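Transmembrane oligosaccharyl transferase, putative (Archaeoglobus fulgidus, PDB 3VGP) is a putative transmembrane oligosaccharyl transferase of the archaeal AglB family, represented here by its C-terminal globular domain. Local coordinates at residues Lys72-Ala77 and Thr145-Val150. The protein carries 1 engineered substitution. Sequence-based numbering, arbitrary orientation.
Sequences KSEDEA and THFRLV
Glu74, in the first turn of helix 74-84, reaches across to Thr145 and His146 and holds their two consecutive backbone amides with one carboxylate, a worked example of how a single acidic side chain can tie a helix start to the lead-in of a β-strand. The strand, 147-153, lies at one margin of the mixed sheet of this C-terminal domain. The Glu74 chain runs out fully extended, CG lying opposite the backbone N (chi1 177°), which carries the carboxylate well clear of the helix. Glu74 OE1 accepts from Thr145 N at 3.1 Å through its syn lone pair, and Glu74 OE2 accepts from His146 N at 2.8 Å, again on the syn side but 34° out of the carboxylate plane. A weak third bond runs from Thr145 OG1 to Glu74 OE1.

Two rings border the acid in different ways. The Phe147 ring lies nearly coplanar with the carboxylate and presents its edge, Phe147 CD2 coming 3.3 Å from Glu74 OE2; the imidazole of His146 is turned steeply, its plane 69° from the carboxylate, and meets Glu74 CG at its own edge. Ile78, one turn further along the helix, touches both aromatic side chains, while Leu136 of helix 132-138 also packs on Phe147. At the helix start, Ser73 is the N-cap: its OG accepts a weak bond of 3.4 Å from Glu76 N.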
# COMPACT_ATOMS: atom_id res chain seq x y z
N LYS A 72 13.48 3.65 -0.54
CA LYS A 72 13.99 5.02 -0.52
C LYS A 72 13.97 5.63 -1.92
O LYS A 72 13.97 6.86 -2.07
CB LYS A 72 15.42 5.05 0.04
CG LYS A 72 15.50 4.72 1.53
CD LYS A 72 14.83 5.80 2.37
CE LYS A 72 14.87 5.48 3.86
NZ LYS A 72 16.27 5.37 4.38
N SER A 73 13.97 4.78 -2.94
CA SER A 73 13.95 5.26 -4.32
C SER A 73 12.70 4.77 -5.03
O SER A 73 12.28 3.63 -4.86
CB SER A 73 15.19 4.77 -5.07
OG SER A 73 15.09 3.40 -5.41
N GLU A 74 12.11 5.64 -5.84
CA GLU A 74 10.90 5.28 -6.57
C GLU A 74 11.16 4.10 -7.51
O GLU A 74 10.27 3.31 -7.78
CB GLU A 74 10.40 6.49 -7.37
CG GLU A 74 9.18 6.17 -8.23
CD GLU A 74 8.57 7.40 -8.88
OE1 GLU A 74 9.32 8.36 -9.18
OE2 GLU A 74 7.35 7.40 -9.11
N ASP A 75 12.39 4.00 -8.02
CA ASP A 75 12.75 2.91 -8.92
C ASP A 75 12.54 1.54 -8.28
O ASP A 75 12.07 0.61 -8.93
CB ASP A 75 14.21 3.05 -9.36
CG ASP A 75 14.33 3.62 -10.76
OD1 ASP A 75 13.80 4.72 -11.01
OD2 ASP A 75 14.95 2.95 -11.62
N GLU A 76 12.88 1.43 -7.00
CA GLU A 76 12.71 0.17 -6.27
C GLU A 76 11.23 -0.10 -6.02
O GLU A 76 10.77 -1.24 -6.09
CB GLU A 76 13.46 0.23 -4.94
N ALA A 77 10.48 0.95 -5.71
CA ALA A 77 9.06 0.82 -5.45
C ALA A 77 8.29 0.38 -6.69
O ALA A 77 7.50 -0.55 -6.65
CB ALA A 77 8.50 2.13 -4.92
N THR A 145 7.04 10.19 -10.35
CA THR A 145 6.68 10.13 -11.76
C THR A 145 5.81 8.93 -12.16
O THR A 145 5.14 8.97 -13.19
CB THR A 145 7.93 10.11 -12.67
OG1 THR A 145 8.60 8.86 -12.53
CG2 THR A 145 8.88 11.23 -12.27
N HIS A 146 5.81 7.88 -11.34
CA HIS A 146 5.05 6.68 -11.66
C HIS A 146 3.77 6.48 -10.85
O HIS A 146 3.13 5.43 -10.97
CB HIS A 146 5.94 5.45 -11.51
CG HIS A 146 7.15 5.46 -12.38
ND1 HIS A 146 7.09 5.38 -13.75
CD2 HIS A 146 8.47 5.57 -12.07
CE1 HIS A 146 8.31 5.44 -14.25
NE2 HIS A 146 9.16 5.56 -13.25
N PHE A 147 3.40 7.47 -10.05
CA PHE A 147 2.20 7.35 -9.22
C PHE A 147 1.38 8.62 -9.26
O PHE A 147 1.92 9.72 -9.17
CB PHE A 147 2.61 7.03 -7.78
CG PHE A 147 3.43 5.79 -7.66
CD1 PHE A 147 2.82 4.54 -7.58
CD2 PHE A 147 4.82 5.85 -7.66
CE1 PHE A 147 3.58 3.38 -7.52
CE2 PHE A 147 5.59 4.69 -7.61
CZ PHE A 147 4.97 3.45 -7.53
N ARG A 148 0.07 8.46 -9.39
CA ARG A 148 -0.85 9.59 -9.44
C ARG A 148 -2.00 9.44 -8.43
O ARG A 148 -2.67 8.41 -8.40
CB ARG A 148 -1.43 9.70 -10.86
CG ARG A 148 -2.51 10.76 -11.03
CD ARG A 148 -3.05 10.75 -12.46
NE ARG A 148 -4.04 11.81 -12.67
CZ ARG A 148 -4.67 12.04 -13.81
NH1 ARG A 148 -4.42 11.28 -14.88
NH2 ARG A 148 -5.55 13.02 -13.89
N LEU A 149 -2.21 10.46 -7.60
CA LEU A 149 -3.31 10.42 -6.65
C LEU A 149 -4.60 10.56 -7.45
O LEU A 149 -4.77 11.54 -8.18
CB LEU A 149 -3.20 11.57 -5.64
CG LEU A 149 -4.34 11.67 -4.63
CD1 LEU A 149 -4.35 10.44 -3.72
CD2 LEU A 149 -4.15 12.94 -3.79
N VAL A 150 -5.49 9.58 -7.33
CA VAL A 150 -6.75 9.62 -8.07
C VAL A 150 -8.02 9.66 -7.24
O VAL A 150 -9.09 10.00 -7.76
CB VAL A 150 -6.86 8.42 -9.05
CG1 VAL A 150 -5.79 8.53 -10.12
CG2 VAL A 150 -6.73 7.11 -8.29